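Local coordinates for protein phosphoglycolate phosphatase (Thermoplasma acidophilum, PDB 1L6R) that dephosphorylates 2-phosphoglycolate to glycolate and phosphate with magnesium as cofactor, and less efficiently releases phosphate from inorganic pyrophosphate, at residues Ser42-Asn47 and Phe156-Leu161; Asp125-Glu130 and Phe136-Ser141; Lys26-Ile31 and Ile57-Asn62; Lys191-Pro194 and Asn200-Ala203; Arg109-Ser114 and Gly142-Leu147. The protein carries 1 engineered substitution. All blocks are in the same frame, centred on the assembly; numbering follows the deposited sequence.

Contact 1 of 5, residues Ser42-Asn47 and Phe156-Leu161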
# COMPACT_ATOMS: atom_id res chain seq x y z
N SER A 42 -9.77 -4.96 -16.35
CA SER A 42 -9.05 -3.69 -16.37
C SER A 42 -7.58 -4.03 -16.56
O SER A 42 -7.08 -4.99 -15.96
CB SER A 42 -9.22 -2.92 -15.06
OG SER A 42 -8.42 -1.74 -15.04
N LEU A 43 -6.89 -3.27 -17.42
CA LEU A 43 -5.47 -3.49 -17.66
C LEU A 43 -4.67 -2.42 -16.94
O LEU A 43 -5.04 -1.25 -16.93
CB LEU A 43 -5.15 -3.40 -19.16
CG LEU A 43 -5.84 -4.40 -20.08
CD1 LEU A 43 -5.27 -4.25 -21.50
CD2 LEU A 43 -5.63 -5.81 -19.57
N LEU A 44 -3.56 -2.85 -16.33
CA LEU A 44 -2.66 -1.96 -15.60
C LEU A 44 -1.30 -2.04 -16.28
O LEU A 44 -0.77 -3.13 -16.49
CB LEU A 44 -2.51 -2.42 -14.15
CG LEU A 44 -3.80 -2.70 -13.38
CD1 LEU A 44 -3.48 -3.11 -11.95
CD2 LEU A 44 -4.67 -1.46 -13.39
N SER A 45 -0.73 -0.89 -16.62
CA SER A 45 0.58 -0.87 -17.27
C SER A 45 1.41 0.33 -16.88
O SER A 45 0.88 1.34 -16.42
CB SER A 45 0.38 -0.85 -18.79
OG SER A 45 1.61 -0.75 -19.49
N GLY A 46 2.72 0.21 -17.07
CA GLY A 46 3.62 1.32 -16.83
C GLY A 46 3.76 2.14 -18.11
O GLY A 46 4.35 3.22 -18.10
N ASN A 47 3.20 1.65 -19.22
CA ASN A 47 3.31 2.39 -20.48
C ASN A 47 2.34 3.58 -20.51
O ASN A 47 1.49 3.76 -19.61
CB ASN A 47 3.08 1.47 -21.68
CG ASN A 47 4.02 1.77 -22.86
OD1 ASN A 47 4.22 2.94 -23.23
ND2 ASN A 47 4.60 0.72 -23.45
N PHE A 156 -3.29 2.08 -5.82
CA PHE A 156 -4.11 3.25 -6.07
C PHE A 156 -5.13 2.92 -7.17
O PHE A 156 -6.32 3.22 -7.05
CB PHE A 156 -3.22 4.42 -6.52
CG PHE A 156 -3.98 5.64 -6.95
CD1 PHE A 156 -4.34 6.62 -6.03
CD2 PHE A 156 -4.35 5.80 -8.28
CE1 PHE A 156 -5.06 7.75 -6.42
CE2 PHE A 156 -5.08 6.93 -8.69
CZ PHE A 156 -5.43 7.90 -7.76
N ALA A 157 -4.67 2.28 -8.24
CA ALA A 157 -5.56 1.93 -9.35
C ALA A 157 -6.66 0.94 -8.97
O ALA A 157 -7.82 1.12 -9.33
CB ALA A 157 -4.74 1.38 -10.53
N VAL A 158 -6.29 -0.11 -8.24
CA VAL A 158 -7.27 -1.12 -7.84
C VAL A 158 -8.30 -0.51 -6.89
O VAL A 158 -9.49 -0.80 -6.98
CB VAL A 158 -6.57 -2.35 -7.21
CG1 VAL A 158 -7.60 -3.30 -6.60
CG2 VAL A 158 -5.78 -3.09 -8.28
N ASN A 159 -7.85 0.34 -5.97
CA ASN A 159 -8.81 0.97 -5.07
C ASN A 159 -9.75 1.86 -5.88
O ASN A 159 -10.94 1.96 -5.56
CB ASN A 159 -8.10 1.79 -4.00
CG ASN A 159 -7.65 0.94 -2.84
OD1 ASN A 159 -8.40 0.10 -2.35
ND2 ASN A 159 -6.43 1.15 -2.39
N LYS A 160 -9.23 2.50 -6.92
CA LYS A 160 -10.06 3.37 -7.76
C LYS A 160 -11.12 2.53 -8.48
O LYS A 160 -12.27 2.93 -8.59
CB LYS A 160 -9.18 4.11 -8.76
CG LYS A 160 -9.95 5.03 -9.68
CD LYS A 160 -9.05 6.12 -10.22
CE LYS A 160 -8.64 7.08 -9.10
NZ LYS A 160 -9.82 7.76 -8.49
N LEU A 161 -10.73 1.36 -8.99
CA LEU A 161 -11.69 0.48 -9.66
C LEU A 161 -12.76 0.02 -8.67
O LEU A 161 -13.95 -0.05 -9.01
CB LEU A 161 -10.95 -0.73 -10.25
CG LEU A 161 -10.07 -0.45 -11.48
CD1 LEU A 161 -9.16 -1.62 -11.72
CD2 LEU A 161 -10.95 -0.18 -12.70

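Contact 2 of 5, residues Asp125-Glu130 and Phe136-Ser141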
# COMPACT_ATOMS: atom_id res chain seq x y z
N ASP A 125 21.45 3.16 -7.34
CA ASP A 125 21.38 3.44 -5.91
C ASP A 125 21.38 4.93 -5.60
O ASP A 125 20.59 5.41 -4.78
CB ASP A 125 22.53 2.75 -5.16
CG ASP A 125 22.42 1.23 -5.21
OD1 ASP A 125 21.31 0.71 -5.44
OD2 ASP A 125 23.45 0.56 -4.99
N TYR A 126 22.25 5.68 -6.27
CA TYR A 126 22.30 7.11 -6.03
C TYR A 126 21.01 7.82 -6.45
O TYR A 126 20.46 8.63 -5.70
CB TYR A 126 23.47 7.74 -6.79
CG TYR A 126 23.50 9.24 -6.66
CD1 TYR A 126 23.82 9.85 -5.46
CD2 TYR A 126 23.18 10.05 -7.75
CE1 TYR A 126 23.83 11.24 -5.33
CE2 TYR A 126 23.19 11.44 -7.65
CZ TYR A 126 23.52 12.03 -6.43
OH TYR A 126 23.53 13.40 -6.32
N VAL A 127 20.53 7.51 -7.65
CA VAL A 127 19.32 8.15 -8.13
C VAL A 127 18.11 7.77 -7.27
O VAL A 127 17.23 8.61 -7.04
CB VAL A 127 19.07 7.82 -9.61
CG1 VAL A 127 17.68 8.29 -10.02
CG2 VAL A 127 20.13 8.51 -10.48
N ARG A 128 18.05 6.54 -6.79
CA ARG A 128 16.93 6.16 -5.94
C ARG A 128 16.94 6.99 -4.66
O ARG A 128 15.91 7.47 -4.22
CB ARG A 128 16.97 4.66 -5.60
CG ARG A 128 15.90 4.27 -4.57
CD ARG A 128 15.74 2.77 -4.42
NE ARG A 128 14.97 2.20 -5.52
CZ ARG A 128 15.38 1.18 -6.27
NH1 ARG A 128 16.56 0.62 -6.04
NH2 ARG A 128 14.61 0.71 -7.24
N LYS A 129 18.13 7.16 -4.08
CA LYS A 129 18.25 7.95 -2.86
C LYS A 129 17.78 9.38 -3.12
O LYS A 129 17.01 9.95 -2.34
CB LYS A 129 19.70 7.96 -2.37
CG LYS A 129 20.17 6.63 -1.79
CD LYS A 129 21.62 6.73 -1.31
CE LYS A 129 22.10 5.42 -0.71
NZ LYS A 129 23.50 5.52 -0.21
N GLU A 130 18.24 9.97 -4.22
CA GLU A 130 17.85 11.33 -4.57
C GLU A 130 16.35 11.41 -4.84
O GLU A 130 15.68 12.35 -4.41
CB GLU A 130 18.62 11.80 -5.80
CG GLU A 130 20.09 12.08 -5.54
CD GLU A 130 20.29 13.07 -4.41
OE1 GLU A 130 20.31 12.64 -3.24
OE2 GLU A 130 20.41 14.28 -4.70
N PHE A 136 9.61 10.86 -4.43
CA PHE A 136 9.38 9.96 -5.56
C PHE A 136 9.95 8.58 -5.27
O PHE A 136 10.62 8.37 -4.26
CB PHE A 136 10.06 10.48 -6.84
CG PHE A 136 9.78 11.93 -7.15
CD1 PHE A 136 8.48 12.42 -7.16
CD2 PHE A 136 10.82 12.79 -7.47
CE1 PHE A 136 8.22 13.75 -7.47
CE2 PHE A 136 10.57 14.13 -7.79
CZ PHE A 136 9.27 14.60 -7.79
N VAL A 137 9.65 7.63 -6.15
CA VAL A 137 10.21 6.29 -6.04
C VAL A 137 10.57 5.86 -7.46
O VAL A 137 10.06 6.42 -8.44
CB VAL A 137 9.23 5.24 -5.44
CG1 VAL A 137 8.85 5.64 -4.01
CG2 VAL A 137 7.98 5.12 -6.30
N ILE A 138 11.47 4.88 -7.57
CA ILE A 138 11.82 4.37 -8.89
C ILE A 138 11.80 2.84 -8.88
O ILE A 138 12.09 2.21 -7.86
CB ILE A 138 13.24 4.83 -9.40
CG1 ILE A 138 14.38 4.22 -8.56
CG2 ILE A 138 13.32 6.35 -9.45
CD1 ILE A 138 15.75 4.42 -9.20
N PHE A 139 11.42 2.27 -10.01
CA PHE A 139 11.41 0.82 -10.19
C PHE A 139 11.29 0.57 -11.68
O PHE A 139 10.99 1.47 -12.46
CB PHE A 139 10.24 0.13 -9.46
CG PHE A 139 8.89 0.67 -9.83
CD1 PHE A 139 8.34 1.72 -9.10
CD2 PHE A 139 8.18 0.15 -10.91
CE1 PHE A 139 7.10 2.25 -9.43
CE2 PHE A 139 6.93 0.68 -11.26
CZ PHE A 139 6.39 1.73 -10.52
N TYR A 140 11.55 -0.67 -12.07
CA TYR A 140 11.48 -1.06 -13.47
C TYR A 140 10.22 -1.85 -13.77
O TYR A 140 9.76 -2.65 -12.95
CB TYR A 140 12.72 -1.92 -13.82
CG TYR A 140 12.86 -2.21 -15.30
CD1 TYR A 140 12.18 -3.28 -15.89
CD2 TYR A 140 13.62 -1.37 -16.11
CE1 TYR A 140 12.26 -3.50 -17.25
CE2 TYR A 140 13.70 -1.59 -17.48
CZ TYR A 140 13.01 -2.65 -18.04
OH TYR A 140 13.08 -2.86 -19.39
N SER A 141 9.64 -1.59 -14.94
CA SER A 141 8.48 -2.35 -15.38
C SER A 141 8.35 -2.23 -16.89
O SER A 141 8.44 -1.14 -17.45
CB SER A 141 7.18 -1.84 -14.74
OG SER A 141 6.12 -2.73 -15.07
O HOH W 1 12.45 3.73 -4.95

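Contact 3 of 5, residues Lys26-Ile31 and Ile57-Asn62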
# COMPACT_ATOMS: atom_id res chain seq x y z
N LYS A 26 -3.33 -16.34 -26.73
CA LYS A 26 -4.13 -17.20 -25.87
C LYS A 26 -4.70 -16.36 -24.72
O LYS A 26 -5.85 -16.53 -24.32
CB LYS A 26 -3.29 -18.35 -25.31
CG LYS A 26 -2.95 -19.41 -26.34
CD LYS A 26 -2.15 -20.54 -25.71
CE LYS A 26 -1.75 -21.58 -26.74
NZ LYS A 26 -0.91 -22.64 -26.12
N ALA A 27 -3.90 -15.43 -24.19
CA ALA A 27 -4.38 -14.57 -23.11
C ALA A 27 -5.51 -13.67 -23.63
O ALA A 27 -6.49 -13.42 -22.93
CB ALA A 27 -3.24 -13.73 -22.55
N ILE A 28 -5.37 -13.17 -24.86
CA ILE A 28 -6.39 -12.33 -25.45
C ILE A 28 -7.71 -13.10 -25.55
O ILE A 28 -8.76 -12.59 -25.17
CB ILE A 28 -5.99 -11.87 -26.88
CG1 ILE A 28 -4.82 -10.89 -26.80
CG2 ILE A 28 -7.18 -11.20 -27.56
CD1 ILE A 28 -4.22 -10.54 -28.17
N GLU A 29 -7.66 -14.33 -26.06
CA GLU A 29 -8.90 -15.10 -26.18
C GLU A 29 -9.48 -15.45 -24.81
O GLU A 29 -10.70 -15.49 -24.66
CB GLU A 29 -8.69 -16.36 -27.01
CG GLU A 29 -8.30 -16.10 -28.49
CD GLU A 29 -9.35 -15.32 -29.30
OE1 GLU A 29 -10.48 -15.08 -28.81
OE2 GLU A 29 -9.04 -14.93 -30.45
N SER A 30 -8.63 -15.69 -23.82
CA SER A 30 -9.12 -16.00 -22.47
C SER A 30 -9.86 -14.78 -21.93
O SER A 30 -10.92 -14.89 -21.32
CB SER A 30 -7.97 -16.36 -21.54
OG SER A 30 -7.33 -17.55 -21.96
N ILE A 31 -9.29 -13.60 -22.14
CA ILE A 31 -9.92 -12.38 -21.68
C ILE A 31 -11.28 -12.18 -22.36
O ILE A 31 -12.27 -11.91 -21.70
CB ILE A 31 -9.01 -11.16 -21.94
CG1 ILE A 31 -7.85 -11.16 -20.93
CG2 ILE A 31 -9.81 -9.85 -21.84
CD1 ILE A 31 -6.75 -10.17 -21.26
N ILE A 57 -8.95 -0.82 -27.08
CA ILE A 57 -9.80 -0.90 -28.27
C ILE A 57 -9.51 -2.08 -29.20
O ILE A 57 -10.44 -2.58 -29.84
CB ILE A 57 -9.80 0.43 -29.08
CG1 ILE A 57 -8.44 0.69 -29.72
CG2 ILE A 57 -10.21 1.58 -28.17
CD1 ILE A 57 -8.43 1.94 -30.61
N PHE A 58 -8.27 -2.55 -29.26
CA PHE A 58 -7.95 -3.67 -30.14
C PHE A 58 -8.09 -5.03 -29.47
O PHE A 58 -8.54 -5.99 -30.10
CB PHE A 58 -6.55 -3.50 -30.74
CG PHE A 58 -6.50 -2.49 -31.86
CD1 PHE A 58 -7.13 -2.76 -33.07
CD2 PHE A 58 -5.85 -1.27 -31.70
CE1 PHE A 58 -7.12 -1.83 -34.11
CE2 PHE A 58 -5.84 -0.33 -32.73
CZ PHE A 58 -6.47 -0.61 -33.93
N LEU A 59 -7.73 -5.14 -28.19
CA LEU A 59 -7.88 -6.42 -27.53
C LEU A 59 -9.35 -6.62 -27.15
O LEU A 59 -9.83 -7.76 -27.10
CB LEU A 59 -7.00 -6.52 -26.27
CG LEU A 59 -5.50 -6.29 -26.45
CD1 LEU A 59 -4.78 -6.77 -25.20
CD2 LEU A 59 -4.98 -7.03 -27.67
N GLY A 60 -10.06 -5.53 -26.90
CA GLY A 60 -11.46 -5.62 -26.52
C GLY A 60 -11.64 -5.69 -25.01
O GLY A 60 -12.28 -6.61 -24.50
N ILE A 61 -11.06 -4.73 -24.31
CA ILE A 61 -11.14 -4.67 -22.85
C ILE A 61 -12.38 -3.86 -22.46
O ILE A 61 -12.55 -2.72 -22.91
CB ILE A 61 -9.88 -4.00 -22.29
CG1 ILE A 61 -8.64 -4.77 -22.78
CG2 ILE A 61 -9.94 -3.94 -20.77
CD1 ILE A 61 -8.61 -6.26 -22.40
N ASN A 62 -13.23 -4.43 -21.61
CA ASN A 62 -14.47 -3.74 -21.24
C ASN A 62 -14.44 -2.83 -20.02
O ASN A 62 -15.43 -2.16 -19.72
CB ASN A 62 -15.63 -4.76 -21.12
CG ASN A 62 -15.41 -5.80 -20.03
OD1 ASN A 62 -16.16 -6.78 -19.94
ND2 ASN A 62 -14.41 -5.59 -19.19

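Contact 4 of 5, residues Lys191-Pro194 and Asn200-Ala203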
# COMPACT_ATOMS: atom_id res chain seq x y z
N LYS A 191 -6.19 -13.17 -5.36
CA LYS A 191 -4.93 -13.08 -6.07
C LYS A 191 -4.51 -14.31 -6.83
O LYS A 191 -4.67 -15.42 -6.34
CB LYS A 191 -3.81 -12.77 -5.07
CG LYS A 191 -4.01 -11.51 -4.24
CD LYS A 191 -3.06 -11.50 -3.05
CE LYS A 191 -3.81 -11.63 -1.75
NZ LYS A 191 -4.47 -10.34 -1.39
N ALA A 192 -3.92 -14.10 -8.00
CA ALA A 192 -3.42 -15.21 -8.81
C ALA A 192 -2.16 -14.78 -9.55
O ALA A 192 -1.98 -13.60 -9.87
CB ALA A 192 -4.49 -15.68 -9.78
N CYS A 193 -1.30 -15.74 -9.84
CA CYS A 193 -0.04 -15.44 -10.50
C CYS A 193 0.47 -16.60 -11.33
O CYS A 193 0.00 -17.73 -11.20
CB CYS A 193 1.00 -15.08 -9.43
SG CYS A 193 1.44 -16.47 -8.35
N PRO A 194 1.45 -16.33 -12.21
CA PRO A 194 2.04 -17.36 -13.07
C PRO A 194 3.09 -18.23 -12.37
O PRO A 194 3.53 -17.95 -11.25
CB PRO A 194 2.64 -16.54 -14.22
CG PRO A 194 3.06 -15.26 -13.53
CD PRO A 194 1.91 -14.98 -12.59
N ASN A 200 7.60 -14.29 -3.22
CA ASN A 200 6.72 -13.56 -2.31
C ASN A 200 5.32 -13.36 -2.88
O ASN A 200 4.34 -13.35 -2.13
CB ASN A 200 7.35 -12.20 -1.94
CG ASN A 200 8.41 -12.33 -0.87
OD1 ASN A 200 8.78 -13.43 -0.46
ND2 ASN A 200 8.92 -11.20 -0.41
N ILE A 201 5.23 -13.21 -4.20
CA ILE A 201 3.93 -13.06 -4.84
C ILE A 201 3.20 -14.40 -4.78
O ILE A 201 2.02 -14.45 -4.47
CB ILE A 201 4.08 -12.57 -6.31
CG1 ILE A 201 4.45 -11.07 -6.31
CG2 ILE A 201 2.79 -12.80 -7.09
CD1 ILE A 201 3.36 -10.14 -5.78
N LYS A 202 3.90 -15.49 -5.05
CA LYS A 202 3.26 -16.80 -4.97
C LYS A 202 2.75 -17.08 -3.55
O LYS A 202 1.65 -17.60 -3.37
CB LYS A 202 4.25 -17.91 -5.33
CG LYS A 202 4.61 -17.98 -6.80
CD LYS A 202 5.52 -19.18 -7.08
CE LYS A 202 5.82 -19.31 -8.56
NZ LYS A 202 6.66 -20.51 -8.83
N ALA A 203 3.55 -16.72 -2.56
CA ALA A 203 3.20 -16.99 -1.17
C ALA A 203 1.91 -16.35 -0.68
O ALA A 203 1.30 -16.83 0.28
CB ALA A 203 4.37 -16.61 -0.26

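Contact 5 of 5, residues Arg109-Ser114 and Gly142-Leu147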
# COMPACT_ATOMS: atom_id res chain seq x y z
N ARG A 109 7.14 11.52 -24.33
CA ARG A 109 6.40 12.56 -25.07
C ARG A 109 4.89 12.37 -24.89
O ARG A 109 4.09 13.27 -25.16
CB ARG A 109 6.76 12.52 -26.56
CG ARG A 109 6.35 11.26 -27.30
CD ARG A 109 6.75 11.34 -28.77
NE ARG A 109 5.98 12.39 -29.43
CZ ARG A 109 6.17 12.84 -30.66
NH1 ARG A 109 7.13 12.34 -31.43
NH2 ARG A 109 5.40 13.81 -31.12
N TRP A 110 4.50 11.19 -24.42
CA TRP A 110 3.09 10.89 -24.19
C TRP A 110 2.74 10.71 -22.72
O TRP A 110 1.61 10.33 -22.39
CB TRP A 110 2.68 9.65 -24.98
CG TRP A 110 2.89 9.79 -26.45
CD1 TRP A 110 2.44 10.80 -27.25
CD2 TRP A 110 3.62 8.89 -27.31
NE1 TRP A 110 2.85 10.60 -28.55
CE2 TRP A 110 3.57 9.43 -28.61
CE3 TRP A 110 4.30 7.68 -27.10
CZ2 TRP A 110 4.18 8.81 -29.70
CZ3 TRP A 110 4.90 7.06 -28.19
CH2 TRP A 110 4.84 7.63 -29.47
N ARG A 111 3.70 10.94 -21.82
CA ARG A 111 3.43 10.81 -20.38
C ARG A 111 2.86 12.09 -19.82
O ARG A 111 3.17 13.18 -20.32
CB ARG A 111 4.69 10.42 -19.59
CG ARG A 111 4.97 8.93 -19.65
CD ARG A 111 6.00 8.44 -18.63
NE ARG A 111 5.97 6.98 -18.66
CZ ARG A 111 6.54 6.23 -19.59
NH1 ARG A 111 7.25 6.78 -20.58
NH2 ARG A 111 6.32 4.92 -19.60
N GLU A 112 2.06 11.96 -18.77
CA GLU A 112 1.43 13.12 -18.15
C GLU A 112 1.46 13.10 -16.64
O GLU A 112 1.26 14.12 -16.00
CB GLU A 112 -0.04 13.22 -18.57
CG GLU A 112 -0.26 13.31 -20.08
CD GLU A 112 -1.73 13.38 -20.47
OE1 GLU A 112 -2.51 14.08 -19.78
OE2 GLU A 112 -2.10 12.75 -21.49
N ALA A 113 1.74 11.93 -16.06
CA ALA A 113 1.66 11.78 -14.61
C ALA A 113 2.89 11.21 -13.92
O ALA A 113 2.85 10.96 -12.71
CB ALA A 113 0.45 10.89 -14.30
N SER A 114 3.95 11.01 -14.68
CA SER A 114 5.19 10.42 -14.16
C SER A 114 6.22 10.55 -15.26
O SER A 114 5.92 11.10 -16.32
CB SER A 114 4.97 8.94 -13.85
OG SER A 114 4.70 8.23 -15.04
N GLY A 142 8.16 -3.36 -17.55
CA GLY A 142 7.98 -3.33 -18.99
C GLY A 142 9.20 -2.95 -19.79
O GLY A 142 10.18 -3.69 -19.85
N TYR A 143 9.16 -1.76 -20.37
CA TYR A 143 10.24 -1.25 -21.21
C TYR A 143 11.25 -0.33 -20.56
O TYR A 143 12.28 -0.04 -21.16
CB TYR A 143 9.66 -0.47 -22.40
CG TYR A 143 9.07 -1.36 -23.44
CD1 TYR A 143 7.78 -1.87 -23.29
CD2 TYR A 143 9.82 -1.76 -24.54
CE1 TYR A 143 7.27 -2.79 -24.21
CE2 TYR A 143 9.32 -2.68 -25.46
CZ TYR A 143 8.05 -3.18 -25.28
OH TYR A 143 7.56 -4.09 -26.19
N SER A 144 10.97 0.12 -19.34
CA SER A 144 11.87 1.10 -18.75
C SER A 144 11.72 1.22 -17.26
O SER A 144 10.91 0.53 -16.63
CB SER A 144 11.53 2.48 -19.34
OG SER A 144 10.28 2.96 -18.81
N TRP A 145 12.53 2.12 -16.70
CA TRP A 145 12.41 2.47 -15.30
C TRP A 145 11.30 3.52 -15.28
O TRP A 145 10.96 4.13 -16.31
CB TRP A 145 13.69 3.11 -14.76
CG TRP A 145 14.77 2.14 -14.54
CD1 TRP A 145 15.64 1.64 -15.48
CD2 TRP A 145 15.12 1.52 -13.30
NE1 TRP A 145 16.51 0.76 -14.89
CE2 TRP A 145 16.22 0.66 -13.56
CE3 TRP A 145 14.62 1.61 -12.00
CZ2 TRP A 145 16.82 -0.11 -12.55
CZ3 TRP A 145 15.22 0.84 -10.99
CH2 TRP A 145 16.31 -0.01 -11.28
N HIS A 146 10.77 3.74 -14.08
CA HIS A 146 9.69 4.69 -13.87
C HIS A 146 9.99 5.50 -12.64
O HIS A 146 10.35 4.94 -11.60
CB HIS A 146 8.38 3.94 -13.67
CG HIS A 146 7.96 3.17 -14.87
ND1 HIS A 146 8.38 1.89 -15.15
CD2 HIS A 146 7.21 3.56 -15.93
CE1 HIS A 146 7.91 1.53 -16.33
NE2 HIS A 146 7.20 2.52 -16.82
N LEU A 147 9.86 6.82 -12.77
CA LEU A 147 10.04 7.75 -11.66
C LEU A 147 8.60 8.17 -11.36
O LEU A 147 7.97 8.90 -12.13
CB LEU A 147 10.87 8.95 -12.10
CG LEU A 147 11.03 10.05 -11.04
CD1 LEU A 147 11.81 9.54 -9.83
CD2 LEU A 147 11.74 11.24 -11.68
O HOH W 2 8.02 2.76 -20.47

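Contact 1 of 5, residues Ser42-Asn47 and Phe156-Leu161
Buried apolar packing of a helix on a strand joins L161, A157 and V158 of helix 154-164 to S42 and L44 of strand 40-44, a parallel strand in the interior of the large mixed sheet. The axes of 42-44 and 156-161 come within 10.4 Å and run nearly antiparallel, at 165°, so contacts repeat every second residue on the strand and about one turn apart on the helix. At one end both methyls of the L161 fork close on the S42 hydroxyl: CD1 of L161 lies 3.4 Å from OG of S42, and its CD2 stands 3.8 Å from the same OG. That hydroxyl, buried beneath methyl groups, is satisfied by a hydrogen bond to the carbonyl O of P64. At the other end L44 packs less certainly, since a second conformer is modelled. In the one described its methyls divide: CD2 reaches CB of A157 at 4.0 Å, while CD1 approaches CG2 of V158 at 4.3 Å. Replacing L161 by an alanine would probably leave S42 without its apolar cover on the helix side and open a gap beside F66, which L161 also touches. Just past the strand, S45 OG accepts from N47 N in an ST turn that spans G46, a residue of a magnesium site. A helix laid antiparallel on a central parallel strand is the layered alpha/beta architecture of the Rossmann-like HAD core.

Contact 2 of 5, residues Asp125-Glu130 and Phe136-Ser141
Helix 125-130 lies over strand 136-141 with its axis 7.8 Å away at closest approach and 147° between the chain directions, the alpha carbons of R128 and I138 coming nearest. I138 points its side chain at the helix, and its CD1 fits against the R128 stem, 3.8 Å from CB of R128, with CG1 of V127 at a looser 4.4 Å from the same methyl. CD1 of I138 also lies 4.1 Å above one guanidinium face, toward its rim, while NE of R128 comes within 3.7 Å of CG1 of I138. The R128 chain leaves the helix extended and then bends at chi3 (-77°), turning the guanidinium back over the strand. There NH2 of R128 donates to the carbonyl O of I138 at 3.0 Å, nearly straight at the hydrogen (170°); the acceptor sits in the guanidinium plane, whereas the donor stands well above the carbonyl plane. This helix and strand belong to the smaller, cap domain that many HAD phosphatases carry beside the Rossmann-like core, and 136-141 is an outermost strand, within the chain, of its three-stranded antiparallel sheet. NE of R128 gives its hydrogen to water 1 at 3.0 Å, and that water also accepts from N of I138, again at 3.0 Å. A serine in place of R128 would probably leave the I138 carbonyl without its charged donor, water 1 without the NE donor and the I138 side chain without part of its cover.

Contact 3 of 5, residues Lys26-Ile31 and Ile57-Asn62
Two neighbouring helices of the HAD core meet here, I28 and I31 of helix 25-36 touching L59 and I61 at the end of helix 49-60 and in the turn that follows. The evidence is two separate methyl contacts, with no hydrogen bond between the segments. In the first, CD1 of I28 meets CD2 of L59 at 3.6 Å, the side chains crossing at about a right angle, and CG1 of I28 is 4.0 Å from that same methyl. In the second, the branch methyl CG2 of I31 touches CD1 of I61 at 3.8 Å. G60 separates the two apolar partners, and its positive phi (91°) with psi 54° would jam a beta carbon against the carbonyl O of L59. Beyond the methyl pairs, R32 NE donates to the carbonyl O of L59, and I61 reaches L43 of strand 40-44. Within the first helix, K26 O receives both N and OG of S30 from opposite faces of its carbonyl plane, the hydroxyl OG of S30 at 3.0 Å from K26 O. Helices 25-36 and 49-60 flank strand 40-44 in sequence, and their packing together beside the sheet is characteristic of the helical layer in a Rossmann-like alpha/beta fold.

Contact 4 of 5, residues Lys191-Pro194 and Asn200-Ala203
Apolar contact comes first: CB of C193 lies 3.7 Å from CG2, the branch methyl of I201. The sulfur makes the second kind of contact, van der Waals packing against the base of the lysine chain, with SG of C193 3.8 Å from CG and 3.9 Å from CA of K202. Its position follows from chi1 of 66°, which sets SG between the backbone N and carbonyl carbon of C193. The third kind involves the aliphatic end of K202: running extended beyond CG, it passes the strand end so that CE comes 3.8 Å from the carbonyl O of P194, and NZ goes on to a hydrogen bond with A195 O. No hydrogen bond links the two segments. Outside them, I201 also packs on M182 and F185, while N200 ND2 is hydrogen-bonded to OE1 of E132 of the second subunit. Strand 190-193, helix 199-204 and strand 207-208 form a beta-alpha-beta unit, and this contact is its helix-on-strand packing, with P194 beside the metal ligand D177.

Contact 5 of 5, residues Arg109-Ser114 and Gly142-Leu147
R111 and H146 meet without a direct hydrogen bond: NH2 of R111 stands 3.8 Å from NE2 and 4.0 Å from CD2 of H146, close to the imidazole plane at its edge. The guanidinium and ring planes are 67° apart. Water 2 joins the arginine to the strand, accepting from NH2 of R111 at 2.9 Å and donating to OG of S144 at 2.8 Å. That hydroxyl passes its own hydrogen to the carbonyl O of W145, 2.8 Å from OG of S144, and sits 3.6 Å above one face of the H146 ring, toward the rim. Farther along, CB of S114 packs against the carbonyl O of L147 at 3.5 Å. R111 reaches toward the strand by a chain extended from CG to NE; in the next shell T107 OG1 and N108 OD1 hold its NH1. E68 fixes the loop by accepting from S114 OG and from the backbone N of E112 and A113. R111 NH2 and, weakly, H146 NE2 both reach the carbonyl O of G46, a residue of a magnesium site, and the imidazole is about 4 Å from a bound calcium ion. An arginine N-H and, more weakly, an imidazole nitrogen converging on that carbonyl would probably polarise it, consistent with a second-shell role in placing this metal-binding loop.

Overall arrangement
Along the chain, contact 3 opens first and interleaves with contact 1; contacts 5 and 2 fall, one within the other, between the two segments of contact 1, and contact 4 follows. Contacts 1, 3 and 4 belong to the large mixed sheet and its helices, with contacts 1 and 4 reaching the same sheet about 18 Å apart between centres. Contact 1 meets contact 3 where L43 packs on I61. Contacts 2 and 5, about 13 Å apart between centres, share the small antiparallel sheet through neighbouring strands 136-141 and 144-149. G46 in contact 1 touches R111 and H146 in contact 5, consistent with core and cap domains meeting at a metal-binding cleft.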